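Local atomic coordinates of uncharacterized protein PA2723 (Pseudomonas aeruginosa PAO1, PDB entry 6TCB), a protein that is of unknown function but binds calcium, with both subunits of a homodimer contributing ligands to a shared calcium ion. Residues L51-F56 with A72-R77; E9-A14 with R44-T49; R21-C26 with D68-T73. All blocks are in the same frame, centred on the assembly; numbering follows the deposited sequence.

In the fold
From the N terminus, helix 3-18 supplies the first half of contact 2, and strand 24-25 with the loop before it then opens contact 3. The chain continues through helix 33-43, and contact 2 closes at the turn into strand 48-53, so contacts 2 and 3 cross. Contact 1 opens only afterwards, at the far end of that strand, and after strand 57-62 both contact 1 and contact 3 finish on helix 67-82, sharing A72 and T73. Contacts 1 and 3 therefore pack the two outer strands, 48-53 and 24-25, against one helix, whereas contact 2 ties the N-terminal helix to the entrance of strand 48-53, on the opposite side of the chain's centre from contact 1.

Contact 1: L51-F56 with A72-R77; sequences LVLEGF and ATARAR
L53, the last residue of strand 48-53, packs directly on A74 of helix 67-82. Its CB lies 3.5 Å from A74 CB, a tight approach for two carbons. The backbone points L53 CB at the helix, and with CG beside the backbone N (chi1 -65°) L53 CD1 also comes to 3.8 Å from A74 CB; the same CD1 packs on W25. Next to it, E54 bends at chi2 (-70°) and runs across R75 at about a right angle. The aliphatic part of the glutamate touches the helix backbone, with E54 CG 3.7 Å from A74 O, and the carboxylate meets the arginine chain low down, E54 OE2 lying 3.4 Å from R75 CG. The charged ends do not pair: E54 OE2 is 4.6 Å from R75 NE, well out of the guanidinium plane.

E54 is brought to the helix by the hairpin turn into strand 57-62. E54 and G55 both have positive phi, close to a type I' turn, closed by a weak bond from F56 N to L53 O; at G55 a CB would jam against the preceding carbonyl oxygen. Farther along the helix, R77 makes a salt bridge with D57 and a cation-pi contact with W25. On the strand side, L51 and V52 pair with an antiparallel strand of the second subunit, continuing the sheet across the dimer.

No hydrogen bond spans the two segments. The contact rests on close apolar packing, edged by a partly solvent-facing pair of opposite charges whose attraction is probably only modest.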
loop_
_atom_site.group_PDB
_atom_site.type_symbol
_atom_site.label_atom_id
_atom_site.label_comp_id
_atom_site.label_asym_id
_atom_site.label_seq_id
_atom_site.Cartn_x
_atom_site.Cartn_y
_atom_site.Cartn_z
ATOM N N LEU A 51 0.561 -1.516 -2.578
ATOM C CA LEU A 51 1.334 -0.461 -1.950
ATOM C C LEU A 51 1.053 0.857 -2.662
ATOM O O LEU A 51 0.844 0.893 -3.880
ATOM C CB LEU A 51 2.850 -0.697 -2.051
ATOM C CG LEU A 51 3.435 -2.003 -1.508
ATOM C CD1 LEU A 51 4.942 -2.049 -1.826
ATOM C CD2 LEU A 51 3.187 -2.129 -0.038
ATOM N N VAL A 52 1.067 1.948 -1.915
ATOM C CA VAL A 52 1.187 3.270 -2.511
ATOM C C VAL A 52 2.485 3.861 -1.996
ATOM O O VAL A 52 2.677 3.984 -0.777
ATOM C CB VAL A 52 -0.009 4.181 -2.212
ATOM C CG1 VAL A 52 0.220 5.554 -2.859
ATOM C CG2 VAL A 52 -1.276 3.541 -2.704
ATOM N N LEU A 53 3.374 4.193 -2.917
ATOM C CA LEU A 53 4.720 4.630 -2.619
ATOM C C LEU A 53 4.918 6.077 -3.053
ATOM O O LEU A 53 4.283 6.560 -3.997
ATOM C CB LEU A 53 5.732 3.732 -3.339
ATOM C CG LEU A 53 5.731 2.290 -2.850
ATOM C CD1 LEU A 53 6.100 1.290 -3.936
ATOM C CD2 LEU A 53 6.666 2.169 -1.639
ATOM N N GLU A 54 5.789 6.771 -2.331
ATOM C CA GLU A 54 6.110 8.165 -2.625
ATOM C C GLU A 54 4.860 9.037 -2.668
ATOM O O GLU A 54 4.812 10.045 -3.378
ATOM C CB GLU A 54 6.910 8.293 -3.922
ATOM C CG GLU A 54 8.226 7.563 -3.895
ATOM C CD GLU A 54 9.234 8.205 -2.966
ATOM O OE1 GLU A 54 9.219 9.450 -2.815
ATOM O OE2 GLU A 54 10.051 7.462 -2.389
ATOM N N GLY A 55 3.838 8.661 -1.904
ATOM C CA GLY A 55 2.620 9.423 -1.803
ATOM C C GLY A 55 1.556 9.119 -2.838
ATOM O O GLY A 55 0.360 9.217 -2.522
ATOM N N PHE A 56 1.958 8.785 -4.072
ATOM C CA PHE A 56 1.026 8.698 -5.192
ATOM C C PHE A 56 1.502 7.778 -6.317
ATOM O O PHE A 56 1.187 8.018 -7.491
ATOM C CB PHE A 56 0.782 10.098 -5.794
ATOM C CG PHE A 56 0.282 11.100 -4.808
ATOM C CD1 PHE A 56 -1.069 11.196 -4.534
ATOM C CD2 PHE A 56 1.160 11.936 -4.137
ATOM C CE1 PHE A 56 -1.531 12.104 -3.614
ATOM C CE2 PHE A 56 0.696 12.847 -3.212
ATOM C CZ PHE A 56 -0.646 12.924 -2.947
ATOM N N ALA A 72 12.393 0.682 -2.962
ATOM C CA ALA A 72 13.596 1.288 -3.522
ATOM C C ALA A 72 13.363 1.706 -4.969
ATOM O O ALA A 72 13.811 2.776 -5.400
ATOM C CB ALA A 72 14.779 0.325 -3.423
ATOM N N THR A 73 12.656 0.869 -5.734
ATOM C CA THR A 73 12.343 1.191 -7.123
ATOM C C THR A 73 11.517 2.471 -7.206
ATOM O O THR A 73 11.750 3.310 -8.087
ATOM C CB THR A 73 11.625 -0.002 -7.771
ATOM O OG1 THR A 73 12.450 -1.186 -7.691
ATOM C CG2 THR A 73 11.305 0.252 -9.244
ATOM N N ALA A 74 10.564 2.652 -6.283
ATOM C CA ALA A 74 9.714 3.837 -6.318
ATOM C C ALA A 74 10.519 5.110 -6.121
ATOM O O ALA A 74 10.170 6.158 -6.676
ATOM C CB ALA A 74 8.636 3.728 -5.242
ATOM N N ARG A 75 11.584 5.054 -5.315
ATOM C CA ARG A 75 12.427 6.234 -5.125
ATOM C C ARG A 75 13.060 6.658 -6.443
ATOM O O ARG A 75 13.088 7.847 -6.786
ATOM C CB ARG A 75 13.502 5.945 -4.070
ATOM C CG ARG A 75 12.930 5.609 -2.702
ATOM C CD ARG A 75 14.011 5.427 -1.653
ATOM N NE ARG A 75 13.435 5.116 -0.348
ATOM C CZ ARG A 75 13.594 3.966 0.306
ATOM N NH1 ARG A 75 14.326 2.980 -0.204
ATOM N NH2 ARG A 75 13.021 3.814 1.493
ATOM N N ALA A 76 13.550 5.693 -7.210
ATOM C CA ALA A 76 14.130 6.002 -8.510
ATOM C C ALA A 76 13.071 6.457 -9.502
ATOM O O ALA A 76 13.294 7.400 -10.267
ATOM C CB ALA A 76 14.856 4.770 -9.054
ATOM N N ARG A 77 11.922 5.781 -9.522
ATOM C CA ARG A 77 10.817 6.196 -10.375
ATOM C C ARG A 77 10.434 7.646 -10.111
ATOM O O ARG A 77 10.143 8.395 -11.048
ATOM C CB ARG A 77 9.619 5.274 -10.115
ATOM C CG ARG A 77 9.773 3.856 -10.643
ATOM C CD ARG A 77 8.696 2.937 -10.127
ATOM N NE ARG A 77 7.350 3.408 -10.440
ATOM C CZ ARG A 77 6.696 3.151 -11.568
ATOM N NH1 ARG A 77 7.268 2.440 -12.528
ATOM N NH2 ARG A 77 5.464 3.611 -11.733
#

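Contact 2: E9-A14 with R44-T49; sequences EHLEIA and RGQAST
R44 and Q46 flank G45, the C-prime glycine of the Schellman motif that ends helix 33-43, and both lay their side chains on L11 of helix 3-18. The two leucine methyls divide the work. L11 CD2 goes to the arginine, 3.5 Å from R44 NH2, and also touches the root of that chain, 3.9 Å from R44 CG. L11 CD1 goes to the glutamine, 3.8 Å from Q46 CG. In both cases the side chains cross at about a right angle.

With CG opposite its backbone N (chi1 166°), L11 extends toward the end of helix 33-43, where it also packs on L41. R44 folds back on itself through chi2 (-64°) and an unusual chi3 (-31°); the bends bring NH2 back to the same methyl that CG touches, and this methyl meets the guanidinium obliquely. Q46 is bent as well, and its methylene part, rather than its amide, meets L11; it also packs on K15 and F18 of helix 3-18. E12 lies on the same helix, but E12 OE2 is 6.3 Å from R44 NH2 and forms its salt bridge with K15.

The turn itself is held by two backbone bonds, Q46 N to L41 O and G45 N to N42 O. Beyond it, S48 OG bonds N38 and S48 O bonds the N42 side-chain amide, fixing the start of the strand against the helix just left. No hydrogen bond links the two segments. A positive-phi glycine at C-prime with this pair of backbone bonds is the classic Schellman ending, here leading from helix 33-43 into strand 48-53 with its flanking side chains resting on helix 3-18.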
loop_
_atom_site.group_PDB
_atom_site.type_symbol
_atom_site.label_atom_id
_atom_site.label_comp_id
_atom_site.label_asym_id
_atom_site.label_seq_id
_atom_site.Cartn_x
_atom_site.Cartn_y
_atom_site.Cartn_z
ATOM N N GLU A 9 -9.398 -7.043 -17.783
ATOM C CA GLU A 9 -8.276 -6.825 -18.681
ATOM C C GLU A 9 -7.020 -6.444 -17.911
ATOM O O GLU A 9 -5.918 -6.880 -18.260
ATOM C CB GLU A 9 -8.626 -5.779 -19.729
ATOM C CG GLU A 9 -9.761 -6.200 -20.644
ATOM C CD GLU A 9 -9.466 -7.406 -21.520
ATOM O OE1 GLU A 9 -8.335 -7.917 -21.530
ATOM O OE2 GLU A 9 -10.411 -7.827 -22.220
ATOM N N HIS A 10 -7.154 -5.619 -16.872
ATOM C CA HIS A 10 -5.989 -5.301 -16.049
ATOM C C HIS A 10 -5.508 -6.511 -15.264
ATOM O O HIS A 10 -4.309 -6.620 -14.997
ATOM C CB HIS A 10 -6.272 -4.083 -15.180
ATOM C CG HIS A 10 -6.178 -2.807 -15.950
ATOM N ND1 HIS A 10 -4.984 -2.158 -16.153
ATOM C CD2 HIS A 10 -7.102 -2.137 -16.674
ATOM C CE1 HIS A 10 -5.188 -1.096 -16.916
ATOM N NE2 HIS A 10 -6.463 -1.065 -17.251
ATOM N N LEU A 11 -6.398 -7.454 -14.950
ATOM C CA LEU A 11 -5.947 -8.712 -14.360
ATOM C C LEU A 11 -5.040 -9.460 -15.328
ATOM O O LEU A 11 -4.043 -10.060 -14.918
ATOM C CB LEU A 11 -7.148 -9.580 -13.983
ATOM C CG LEU A 11 -6.890 -11.059 -13.669
ATOM C CD1 LEU A 11 -6.084 -11.226 -12.411
ATOM C CD2 LEU A 11 -8.225 -11.830 -13.572
ATOM N N GLU A 12 -5.372 -9.444 -16.621
ATOM C CA GLU A 12 -4.545 -10.149 -17.594
ATOM C C GLU A 12 -3.173 -9.500 -17.718
ATOM O O GLU A 12 -2.158 -10.187 -17.853
ATOM C CB GLU A 12 -5.267 -10.245 -18.937
ATOM C CG GLU A 12 -6.532 -11.101 -18.883
ATOM C CD GLU A 12 -6.258 -12.541 -18.477
ATOM O OE1 GLU A 12 -5.133 -13.023 -18.724
ATOM O OE2 GLU A 12 -7.160 -13.189 -17.900
ATOM N N ILE A 13 -3.115 -8.175 -17.629
ATOM C CA ILE A 13 -1.826 -7.499 -17.607
ATOM C C ILE A 13 -1.043 -7.883 -16.357
ATOM O O ILE A 13 0.138 -8.247 -16.421
ATOM C CB ILE A 13 -2.019 -5.978 -17.714
ATOM C CG1 ILE A 13 -2.696 -5.617 -19.032
ATOM C CG2 ILE A 13 -0.670 -5.306 -17.565
ATOM C CD1 ILE A 13 -3.201 -4.189 -19.095
ATOM N N ALA A 14 -1.692 -7.794 -15.194
ATOM C CA ALA A 14 -1.054 -8.194 -13.949
ATOM C C ALA A 14 -0.523 -9.617 -14.024
ATOM O O ALA A 14 0.608 -9.885 -13.613
ATOM C CB ALA A 14 -2.051 -8.083 -12.795
ATOM N N ARG A 44 -9.228 -13.671 -7.602
ATOM C CA ARG A 44 -9.042 -14.397 -8.845
ATOM C C ARG A 44 -7.778 -15.254 -8.843
ATOM O O ARG A 44 -7.371 -15.740 -9.906
ATOM C CB ARG A 44 -8.993 -13.438 -10.040
ATOM C CG ARG A 44 -10.138 -12.450 -10.181
ATOM C CD ARG A 44 -11.483 -13.103 -10.432
ATOM N NE ARG A 44 -11.411 -14.354 -11.178
ATOM C CZ ARG A 44 -11.360 -14.445 -12.503
ATOM N NH1 ARG A 44 -11.313 -15.641 -13.076
ATOM N NH2 ARG A 44 -11.345 -13.352 -13.256
ATOM N N GLY A 45 -7.134 -15.426 -7.689
ATOM C CA GLY A 45 -6.047 -16.372 -7.552
ATOM C C GLY A 45 -4.661 -15.814 -7.773
ATOM O O GLY A 45 -3.711 -16.595 -7.920
ATOM N N GLN A 46 -4.513 -14.501 -7.784
ATOM C CA GLN A 46 -3.241 -13.827 -8.008
ATOM C C GLN A 46 -2.883 -13.115 -6.712
ATOM O O GLN A 46 -3.261 -11.961 -6.506
ATOM C CB GLN A 46 -3.370 -12.828 -9.152
ATOM C CG GLN A 46 -3.627 -13.464 -10.499
ATOM C CD GLN A 46 -2.513 -14.401 -10.910
ATOM O OE1 GLN A 46 -1.341 -14.029 -10.918
ATOM N NE2 GLN A 46 -2.876 -15.621 -11.268
ATOM N N ALA A 47 -2.153 -13.813 -5.839
ATOM C CA ALA A 47 -1.809 -13.272 -4.532
ATOM C C ALA A 47 -1.038 -11.974 -4.693
ATOM O O ALA A 47 -0.025 -11.922 -5.396
ATOM C CB ALA A 47 -0.960 -14.290 -3.768
ATOM N N SER A 48 -1.523 -10.922 -4.041
ATOM C CA SER A 48 -1.009 -9.585 -4.283
ATOM C C SER A 48 -1.102 -8.712 -3.046
ATOM O O SER A 48 -2.089 -8.758 -2.308
ATOM C CB SER A 48 -1.812 -8.912 -5.416
ATOM O OG SER A 48 -1.343 -7.602 -5.683
ATOM N N THR A 49 -0.067 -7.896 -2.865
ATOM C CA THR A 49 -0.032 -6.827 -1.874
ATOM C C THR A 49 -0.101 -5.485 -2.590
ATOM O O THR A 49 0.653 -5.238 -3.536
ATOM C CB THR A 49 1.273 -6.903 -1.077
ATOM O OG1 THR A 49 1.373 -8.192 -0.464
ATOM C CG2 THR A 49 1.321 -5.831 0.003
#

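Contact 3: R21-C26 with D68-T73; sequences RLPYWC and DAVRAT. With CA (calcium ion), chain C.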
loop_
_atom_site.group_PDB
_atom_site.type_symbol
_atom_site.label_atom_id
_atom_site.label_comp_id
_atom_site.label_asym_id
_atom_site.label_seq_id
_atom_site.Cartn_x
_atom_site.Cartn_y
_atom_site.Cartn_z
ATOM N N ARG A 21 7.172 -12.743 -11.432
ATOM C CA ARG A 21 7.287 -12.172 -10.085
ATOM C C ARG A 21 7.669 -10.696 -10.123
ATOM O O ARG A 21 8.388 -10.189 -9.257
ATOM C CB ARG A 21 8.221 -12.994 -9.200
ATOM C CG ARG A 21 7.804 -14.447 -9.059
ATOM C CD ARG A 21 6.424 -14.585 -8.428
ATOM N NE ARG A 21 6.088 -15.987 -8.178
ATOM C CZ ARG A 21 5.418 -16.769 -9.024
ATOM N NH1 ARG A 21 4.994 -16.298 -10.190
ATOM N NH2 ARG A 21 5.168 -18.030 -8.699
ATOM N N LEU A 22 7.142 -9.987 -11.128
ATOM C CA LEU A 22 7.352 -8.556 -11.233
ATOM C C LEU A 22 6.145 -7.802 -10.696
ATOM O O LEU A 22 5.003 -8.260 -10.838
ATOM C CB LEU A 22 7.556 -8.140 -12.691
ATOM C CG LEU A 22 8.868 -8.608 -13.310
ATOM C CD1 LEU A 22 8.896 -8.219 -14.779
ATOM C CD2 LEU A 22 10.048 -8.039 -12.547
ATOM N N PRO A 23 6.354 -6.624 -10.118
ATOM C CA PRO A 23 5.219 -5.804 -9.681
ATOM C C PRO A 23 4.504 -5.178 -10.870
ATOM O O PRO A 23 5.077 -4.995 -11.949
ATOM C CB PRO A 23 5.878 -4.736 -8.807
ATOM C CG PRO A 23 7.239 -4.574 -9.415
ATOM C CD PRO A 23 7.646 -5.935 -9.926
ATOM N N TYR A 24 3.229 -4.836 -10.652
ATOM C CA TYR A 24 2.392 -4.156 -11.642
ATOM C C TYR A 24 2.129 -2.727 -11.175
ATOM O O TYR A 24 1.268 -2.483 -10.317
ATOM C CB TYR A 24 1.079 -4.893 -11.856
ATOM C CG TYR A 24 0.149 -4.296 -12.893
ATOM C CD1 TYR A 24 0.628 -3.605 -14.001
ATOM C CD2 TYR A 24 -1.232 -4.441 -12.770
ATOM C CE1 TYR A 24 -0.242 -3.087 -14.949
ATOM C CE2 TYR A 24 -2.108 -3.939 -13.723
ATOM C CZ TYR A 24 -1.602 -3.265 -14.808
ATOM O OH TYR A 24 -2.458 -2.759 -15.751
ATOM N N TRP A 25 2.882 -1.785 -11.740
ATOM C CA TRP A 25 2.664 -0.366 -11.490
ATOM C C TRP A 25 1.485 0.077 -12.338
ATOM O O TRP A 25 1.532 -0.017 -13.572
ATOM C CB TRP A 25 3.918 0.425 -11.861
ATOM C CG TRP A 25 5.144 0.010 -11.096
ATOM C CD1 TRP A 25 6.068 -0.899 -11.484
ATOM C CD2 TRP A 25 5.602 0.523 -9.829
ATOM N NE1 TRP A 25 7.046 -1.012 -10.545
ATOM C CE2 TRP A 25 6.791 -0.148 -9.516
ATOM C CE3 TRP A 25 5.104 1.467 -8.925
ATOM C CZ2 TRP A 25 7.503 0.092 -8.342
ATOM C CZ3 TRP A 25 5.806 1.706 -7.758
ATOM C CH2 TRP A 25 6.993 1.022 -7.474
ATOM N N CYS A 26 0.422 0.539 -11.698
ATOM C CA CYS A 26 -0.795 0.868 -12.433
ATOM C C CYS A 26 -1.570 1.898 -11.646
ATOM O O CYS A 26 -1.983 1.619 -10.517
ATOM C CB CYS A 26 -1.645 -0.379 -12.622
ATOM S SG CYS A 26 -3.221 -0.091 -13.457
ATOM N N ASP A 68 10.641 -4.411 -0.070
ATOM C CA ASP A 68 11.644 -3.363 0.105
ATOM C C ASP A 68 12.278 -2.988 -1.229
ATOM O O ASP A 68 12.592 -1.814 -1.466
ATOM C CB ASP A 68 12.699 -3.804 1.117
ATOM C CG ASP A 68 12.187 -3.772 2.556
ATOM O OD1 ASP A 68 11.247 -3.005 2.867
ATOM O OD2 ASP A 68 12.746 -4.510 3.397
ATOM N N ALA A 69 12.429 -3.959 -2.129
ATOM C CA ALA A 69 12.973 -3.661 -3.445
ATOM C C ALA A 69 11.997 -2.828 -4.265
ATOM O O ALA A 69 12.416 -1.937 -5.014
ATOM C CB ALA A 69 13.332 -4.952 -4.170
ATOM N N VAL A 70 10.691 -3.081 -4.117
ATOM C CA VAL A 70 9.693 -2.250 -4.790
ATOM C C VAL A 70 9.751 -0.816 -4.273
ATOM O O VAL A 70 9.685 0.140 -5.051
ATOM C CB VAL A 70 8.290 -2.869 -4.658
ATOM C CG1 VAL A 70 7.234 -1.986 -5.275
ATOM C CG2 VAL A 70 8.263 -4.218 -5.352
ATOM N N ARG A 71 9.880 -0.640 -2.955
ATOM C CA ARG A 71 10.010 0.706 -2.401
ATOM C C ARG A 71 11.269 1.394 -2.911
ATOM O O ARG A 71 11.232 2.576 -3.275
ATOM C CB ARG A 71 9.984 0.649 -0.870
ATOM C CG ARG A 71 10.222 2.011 -0.229
ATOM C CD ARG A 71 9.939 2.037 1.270
ATOM N NE ARG A 71 10.676 0.998 1.982
ATOM C CZ ARG A 71 10.565 0.736 3.282
ATOM N NH1 ARG A 71 9.743 1.433 4.055
ATOM N NH2 ARG A 71 11.279 -0.250 3.799
ATOM N N ALA A 72 12.393 0.682 -2.962
ATOM C CA ALA A 72 13.596 1.288 -3.522
ATOM C C ALA A 72 13.363 1.706 -4.969
ATOM O O ALA A 72 13.811 2.776 -5.400
ATOM C CB ALA A 72 14.779 0.325 -3.423
ATOM N N THR A 73 12.656 0.869 -5.734
ATOM C CA THR A 73 12.343 1.191 -7.123
ATOM C C THR A 73 11.517 2.471 -7.206
ATOM O O THR A 73 11.750 3.310 -8.087
ATOM C CB THR A 73 11.625 -0.002 -7.771
ATOM O OG1 THR A 73 12.450 -1.186 -7.691
ATOM C CG2 THR A 73 11.305 0.252 -9.244
HETATM CA CA CA C . 12.934 -6.687 3.803
HETATM O O HOH W 1 12.871 -8.876 4.381
HETATM O O HOH W 2 15.202 -6.650 4.128
#
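W25 lays the far corner of its indole against V70 on helix 67-82, with W25 CZ2 3.7 Å from V70 CG1. This methyl is carried opposite the backbone N (chi1 177°) and meets the ring obliquely, while V70 O lies in the ring plane at its edge, 3.7 Å from W25 CH2. One helical turn on, T73 CG2 sits 3.9 Å from W25 CZ2. The other valine methyl faces the proline, V70 CG2 being 4.2 Å from P23 CG.

With T73 OG1 beside the backbone N, the methyl is left facing the indole; T73 OG1 donates to A69 O over 2.8 Å, from the opposite face of that carbonyl to T73 N, and also bonds L94 N. The indole N-H is engaged by the C-terminal region, W25 NE1 bonding V92 O.

At the start of the segment, D68 OD2 binds the calcium ion at 2.2 Å, alongside two waters, with D66 and D68 of the second subunit among the other ligands. D68 OD1 makes a 2.9 Å salt bridge to R71 NH2 and also accepts from L67 N of the second subunit, which together probably steady the carboxylate. The helix thus has an apolar side buried on the sheet and an acidic end that joins the dimer through metal.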